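Local coordinates for protein putative alpha-L-fucosidase (Bacteroides thetaiotaomicron, PDB 4H41) that is a putative alpha-L-fucosidase with a TIM-barrel fold, probably acting in the breakdown of host glycans, at residues Gly267-Thr272 and Gly304-Ile309; Phe194-Ile199 and Ala239-Asp244. All blocks are in the same frame, centred on the assembly; numbering follows the deposited sequence.

Interaction 1. Residues Gly267-Thr272 and Gly304-Ile309; sequences GMQCWT and GYDKAI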
loop_
_atom_site.group_PDB
_atom_site.type_symbol
_atom_site.label_atom_id
_atom_site.label_comp_id
_atom_site.label_asym_id
_atom_site.label_seq_id
_atom_site.Cartn_x
_atom_site.Cartn_y
_atom_site.Cartn_z
ATOM N N GLY B 267 9.523 -39.904 6.966
ATOM C CA GLY B 267 8.185 -40.201 7.442
ATOM C C GLY B 267 7.396 -39.007 7.921
ATOM O O GLY B 267 6.583 -39.133 8.830
HETATM N N MSE B 268 7.568 -37.852 7.289
HETATM C CA MSE B 268 6.844 -36.663 7.677
HETATM C C MSE B 268 5.774 -36.374 6.673
HETATM O O MSE B 268 5.915 -36.753 5.507
HETATM C CB MSE B 268 7.796 -35.467 7.747
HETATM C CG MSE B 268 8.891 -35.625 8.795
HETATM SE SE MSE B 268 10.228 -34.233 8.641
HETATM C CE MSE B 268 9.165 -32.730 9.034
ATOM N N GLN B 269 4.748 -35.637 7.089
ATOM C CA GLN B 269 3.719 -35.154 6.153
ATOM C C GLN B 269 4.301 -34.007 5.376
ATOM O O GLN B 269 5.139 -33.244 5.900
ATOM C CB GLN B 269 2.434 -34.715 6.889
ATOM C CG GLN B 269 1.652 -35.908 7.458
ATOM C CD GLN B 269 0.246 -35.582 7.950
ATOM O OE1 GLN B 269 -0.299 -34.497 7.709
ATOM N NE2 GLN B 269 -0.449 -36.588 8.518
ATOM N N CYS B 270 3.915 -33.887 4.124
ATOM C CA CYS B 270 4.444 -32.859 3.243
ATOM C C CYS B 270 3.341 -31.875 2.927
ATOM O O CYS B 270 2.386 -32.194 2.205
ATOM C CB CYS B 270 5.011 -33.498 1.975
ATOM S SG CYS B 270 5.934 -32.344 0.960
ATOM N N TRP B 271 3.413 -30.718 3.547
ATOM C CA TRP B 271 2.431 -29.669 3.337
ATOM C C TRP B 271 3.004 -28.577 2.489
ATOM O O TRP B 271 4.210 -28.426 2.392
ATOM C CB TRP B 271 2.010 -29.064 4.686
ATOM C CG TRP B 271 1.223 -29.963 5.612
ATOM C CD1 TRP B 271 1.007 -31.313 5.492
ATOM C CD2 TRP B 271 0.703 -29.586 6.890
ATOM N NE1 TRP B 271 0.304 -31.773 6.572
ATOM C CE2 TRP B 271 0.097 -30.731 7.449
ATOM C CE3 TRP B 271 0.598 -28.359 7.577
ATOM C CZ2 TRP B 271 -0.542 -30.703 8.696
ATOM C CZ3 TRP B 271 -0.065 -28.327 8.800
ATOM C CH2 TRP B 271 -0.587 -29.495 9.366
ATOM N N THR B 272 2.135 -27.749 1.935
ATOM C CA THR B 272 2.570 -26.521 1.270
ATOM C C THR B 272 1.936 -25.330 1.992
ATOM O O THR B 272 0.762 -25.385 2.365
ATOM C CB THR B 272 2.291 -26.472 -0.234
ATOM O OG1 THR B 272 2.914 -25.288 -0.740
ATOM C CG2 THR B 272 0.810 -26.463 -0.584
ATOM N N GLY B 304 1.951 -34.659 -5.163
ATOM C CA GLY B 304 1.336 -35.536 -4.182
ATOM C C GLY B 304 1.348 -35.012 -2.755
ATOM O O GLY B 304 1.351 -35.792 -1.813
ATOM N N TYR B 305 1.269 -33.696 -2.564
ATOM C CA TYR B 305 1.284 -33.125 -1.221
ATOM C C TYR B 305 0.045 -33.501 -0.424
ATOM O O TYR B 305 -1.015 -33.712 -0.991
ATOM C CB TYR B 305 1.424 -31.620 -1.304
ATOM C CG TYR B 305 2.836 -31.129 -1.439
ATOM C CD1 TYR B 305 3.752 -31.774 -2.268
ATOM C CD2 TYR B 305 3.245 -29.965 -0.808
ATOM C CE1 TYR B 305 5.070 -31.338 -2.363
ATOM C CE2 TYR B 305 4.537 -29.479 -0.951
ATOM C CZ TYR B 305 5.458 -30.182 -1.713
ATOM O OH TYR B 305 6.756 -29.758 -1.793
ATOM N N ASP B 306 0.179 -33.564 0.890
ATOM C CA ASP B 306 -0.869 -34.007 1.804
ATOM C C ASP B 306 -1.831 -32.934 2.152
ATOM O O ASP B 306 -2.954 -33.264 2.455
ATOM C CB ASP B 306 -0.244 -34.544 3.130
ATOM C CG ASP B 306 0.767 -35.622 2.882
ATOM O OD1 ASP B 306 0.453 -36.550 2.126
ATOM O OD2 ASP B 306 1.914 -35.468 3.328
ATOM N N LYS B 307 -1.382 -31.689 2.284
ATOM C CA LYS B 307 -2.243 -30.586 2.685
ATOM C C LYS B 307 -1.716 -29.267 2.215
ATOM O O LYS B 307 -0.501 -29.070 2.105
ATOM C CB LYS B 307 -2.361 -30.538 4.239
ATOM C CG LYS B 307 -3.492 -29.660 4.803
ATOM C CD LYS B 307 -3.448 -29.629 6.351
ATOM C CE LYS B 307 -4.635 -28.965 7.024
ATOM N NZ LYS B 307 -5.916 -29.641 6.725
ATOM N N ALA B 308 -2.635 -28.334 1.926
ATOM C CA ALA B 308 -2.248 -26.953 1.610
ATOM C C ALA B 308 -2.820 -26.052 2.688
ATOM O O ALA B 308 -4.003 -26.130 3.024
ATOM C CB ALA B 308 -2.721 -26.517 0.240
ATOM N N ILE B 309 -1.979 -25.205 3.228
ATOM C CA ILE B 309 -2.382 -24.159 4.161
ATOM C C ILE B 309 -1.991 -22.849 3.493
ATOM O O ILE B 309 -1.257 -22.865 2.506
ATOM C CB ILE B 309 -1.774 -24.346 5.574
ATOM C CG1 ILE B 309 -0.243 -24.090 5.578
ATOM C CG2 ILE B 309 -2.129 -25.748 6.110
ATOM C CD1 ILE B 309 0.389 -24.153 6.979
#

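Interaction 2. Residues Phe194-Ile199 and Ala239-Asp244; sequences FISPWI and ACAFQD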
loop_
_atom_site.group_PDB
_atom_site.type_symbol
_atom_site.label_atom_id
_atom_site.label_comp_id
_atom_site.label_asym_id
_atom_site.label_seq_id
_atom_site.Cartn_x
_atom_site.Cartn_y
_atom_site.Cartn_z
ATOM N N PHE B 194 4.253 -28.859 13.611
ATOM C CA PHE B 194 4.775 -28.573 12.263
ATOM C C PHE B 194 5.589 -27.309 12.273
ATOM O O PHE B 194 5.506 -26.497 13.214
ATOM C CB PHE B 194 3.666 -28.529 11.189
ATOM C CG PHE B 194 2.887 -27.242 11.056
ATOM C CD1 PHE B 194 1.876 -26.924 11.954
ATOM C CD2 PHE B 194 3.086 -26.402 9.963
ATOM C CE1 PHE B 194 1.113 -25.754 11.792
ATOM C CE2 PHE B 194 2.378 -25.221 9.835
ATOM C CZ PHE B 194 1.353 -24.929 10.713
ATOM N N ILE B 195 6.419 -27.175 11.222
ATOM C CA ILE B 195 7.230 -26.001 10.939
ATOM C C ILE B 195 6.816 -25.446 9.557
ATOM O O ILE B 195 6.299 -26.186 8.728
ATOM C CB ILE B 195 8.754 -26.299 11.012
ATOM C CG1 ILE B 195 9.196 -27.414 10.041
ATOM C CG2 ILE B 195 9.192 -26.576 12.437
ATOM C CD1 ILE B 195 10.678 -27.474 9.832
ATOM N N SER B 196 7.076 -24.179 9.311
ATOM C CA SER B 196 6.814 -23.540 8.018
ATOM C C SER B 196 8.037 -22.700 7.604
ATOM O O SER B 196 8.054 -21.467 7.686
ATOM C CB SER B 196 5.531 -22.709 8.027
ATOM O OG SER B 196 5.256 -22.280 6.697
ATOM N N PRO B 197 9.107 -23.392 7.203
ATOM C CA PRO B 197 10.316 -22.686 6.729
ATOM C C PRO B 197 10.079 -22.083 5.339
ATOM O O PRO B 197 8.987 -22.217 4.801
ATOM C CB PRO B 197 11.356 -23.809 6.672
ATOM C CG PRO B 197 10.547 -25.045 6.383
ATOM C CD PRO B 197 9.247 -24.853 7.066
ATOM N N TRP B 198 11.085 -21.456 4.756
ATOM C CA TRP B 198 10.978 -20.900 3.399
ATOM C C TRP B 198 12.155 -21.427 2.571
ATOM O O TRP B 198 13.062 -22.045 3.116
ATOM C CB TRP B 198 10.868 -19.361 3.406
ATOM C CG TRP B 198 12.139 -18.598 3.618
ATOM C CD1 TRP B 198 12.941 -18.072 2.652
ATOM C CD2 TRP B 198 12.642 -18.107 4.868
ATOM N NE1 TRP B 198 13.991 -17.383 3.231
ATOM C CE2 TRP B 198 13.804 -17.350 4.586
ATOM C CE3 TRP B 198 12.282 -18.309 6.209
ATOM C CZ2 TRP B 198 14.621 -16.837 5.595
ATOM C CZ3 TRP B 198 13.056 -17.735 7.201
ATOM C CH2 TRP B 198 14.230 -17.052 6.900
ATOM N N ILE B 199 12.071 -21.292 1.258
ATOM C CA ILE B 199 13.107 -21.739 0.327
ATOM C C ILE B 199 13.972 -20.533 0.039
ATOM O O ILE B 199 13.445 -19.483 -0.281
ATOM C CB ILE B 199 12.535 -22.360 -0.976
ATOM C CG1 ILE B 199 11.577 -23.533 -0.639
ATOM C CG2 ILE B 199 13.685 -22.798 -1.903
ATOM C CD1 ILE B 199 10.688 -23.960 -1.778
ATOM N N ALA B 239 5.114 -32.531 10.395
ATOM C CA ALA B 239 4.930 -32.001 9.050
ATOM C C ALA B 239 5.801 -30.821 8.818
ATOM O O ALA B 239 6.169 -30.091 9.745
ATOM C CB ALA B 239 3.466 -31.604 8.840
ATOM N N CYS B 240 6.098 -30.586 7.550
ATOM C CA CYS B 240 6.835 -29.406 7.145
ATOM C C CYS B 240 6.004 -28.757 6.045
ATOM O O CYS B 240 5.522 -29.462 5.123
ATOM C CB CYS B 240 8.242 -29.742 6.667
ATOM S SG CYS B 240 9.222 -28.288 6.235
ATOM N N ALA B 241 5.788 -27.450 6.167
ATOM C CA ALA B 241 4.967 -26.656 5.242
ATOM C C ALA B 241 5.798 -25.543 4.667
ATOM O O ALA B 241 5.694 -24.399 5.109
ATOM C CB ALA B 241 3.731 -26.100 5.970
ATOM N N PHE B 242 6.649 -25.846 3.695
ATOM C CA PHE B 242 7.468 -24.771 3.134
ATOM C C PHE B 242 6.596 -23.672 2.562
ATOM O O PHE B 242 5.621 -23.937 1.867
ATOM C CB PHE B 242 8.421 -25.228 2.021
ATOM C CG PHE B 242 9.746 -25.770 2.485
ATOM C CD1 PHE B 242 10.818 -24.922 2.713
ATOM C CD2 PHE B 242 9.933 -27.133 2.657
ATOM C CE1 PHE B 242 12.031 -25.426 3.158
ATOM C CE2 PHE B 242 11.143 -27.631 3.102
ATOM C CZ PHE B 242 12.186 -26.778 3.335
ATOM N N GLN B 243 6.982 -22.431 2.854
ATOM C CA GLN B 243 6.442 -21.250 2.206
ATOM C C GLN B 243 6.800 -21.418 0.735
ATOM O O GLN B 243 7.945 -21.750 0.428
ATOM C CB GLN B 243 7.049 -19.983 2.804
ATOM C CG GLN B 243 6.666 -19.795 4.252
ATOM C CD GLN B 243 7.524 -18.753 4.918
ATOM O OE1 GLN B 243 7.694 -17.679 4.381
ATOM N NE2 GLN B 243 8.107 -19.047 6.095
ATOM N N ASP B 244 5.837 -21.257 -0.173
ATOM C CA ASP B 244 6.103 -21.554 -1.596
ATOM C C ASP B 244 6.484 -20.342 -2.455
ATOM O O ASP B 244 6.660 -20.491 -3.660
ATOM C CB ASP B 244 4.861 -22.216 -2.191
ATOM C CG ASP B 244 3.630 -21.345 -2.298
ATOM O OD1 ASP B 244 3.705 -20.106 -1.915
ATOM O OD2 ASP B 244 2.604 -21.844 -2.796
HETATM O O HOH W 1 9.809 -20.066 -0.421
#

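Interaction 1. Residues Gly267-Thr272 and Gly304-Ile309
Trp271 and Lys307 lie side by side on neighbouring parallel strands of a TIM barrel. Helix 290-302 completes this beta-alpha-beta unit. The Lys307 chain runs over one face of the indole. Its CB sits 3.7 Å from the centroid of the five-membered ring of Trp271, and its CD lies further out over the benzo part. With CG anti to the backbone N (chi1 -166°) and the next torsions extended, the Lys307 chain keeps to the ring, and NZ passes on to Asp69 and Thr35. Within its own strand, Trp271 NE1 donates to a lone pair of Gln269 OE1 at 3.0 Å. That oxygen lies in the ring plane, which helps fix the rotation of the indole. With Trp271 replaced by an alanine, the Lys307 methylenes would probably lose their aromatic cover, and Gln269 OE1 this donor.

On the other side of the sheet, Tyr305 packs beside Cys270 and Thr272. Cys270 SG sits over the centre of the tyrosine ring, 3.5 Å from its centroid, a sulfur-aromatic contact. Thr272 CB approaches the same ring obliquely. Thr272 CG2 meets Ala308 CB at 3.6 Å. Helices 252-266 and 290-302 pack on this face.

The backbones join through Thr272, whose N donates to Lys307 O and whose O accepts from Ile309 N. Asp306 grips the start of the strand with two bonds. Its N reaches Cys270 O at 2.9 Å. Its carboxylate OD2 takes the Cys270 N-H at 2.7 Å, almost straight at 171°.

Interaction 2. Residues Phe194-Ile199 and Ala239-Asp244
Pro197 CG rests over one face of the Phe242 ring, 3.7 Å from its centroid and 17° off the normal. This CH-pi contact is the centre of an apolar patch where two neighbouring parallel strands of the barrel run on into their C-terminal ends. The proline and phenylalanine side chains cross at about a right angle. Cys240 SG touches both CG and CD of Pro197, each at 3.5 Å. The chi1 of Cys240 (-177°) turns SG from the backbone N to the proline, and Ile195 CG1 lies on the thiol as well. Ile199 CG1 approaches Phe242 CD1 obliquely. Helix 219-233 packs against this patch, with Trp226 meeting Phe242 edge-to-face. On the opposite face of the sheet, Phe194 meets Ala239 through their CB atoms. Its ring also lies obliquely against Ala241 CB.

Ala241 N donates to Ile195 O at 2.9 Å. Past the end of strand 193-195, Gln243 N still donates to Pro197 O. Ser196 OG gives its proton to Ala241 O at 2.7 Å, nearly in line with the carbonyl.

Gln243 CD packs on Trp198 CB. Its NE2 donates to Ser196 O at 2.9 Å, tilted from the carbonyl plane. One water links Ile199 N to Gln243 O. Past the two regular bridges, side-chain bonds from Ser196 and Gln243 join a backbone bond in holding the segments together. Ser196 OG also bonds Asn273 and Gln243 NE2 also bonds Glu165, so the hydroxyl and the amide are probably held in one rotation each.

In the fold
Both contacts join neighbouring parallel strands of one eight-stranded barrel. Strands 239-243 and 269-273 are themselves neighbours, so the two interactions form a continuous run of four strands. Trp271 N probably bonds Cys240 O, and Trp271 CB packs on Ala241 CB. Ile309 CD1 meets the Phe194 ring, so the interior side chains of the two contacts touch. Both are largely buried, but interaction 1 has an exposed edge at Gln269 and Asp306, near the N-terminal ends of its strands. There a carboxylate extends the pairing. Interaction 2 lies deeper and reaches the C-terminal ends, where a hydroxyl, an amide and a water do so. In TIM barrels that end usually carries the active site.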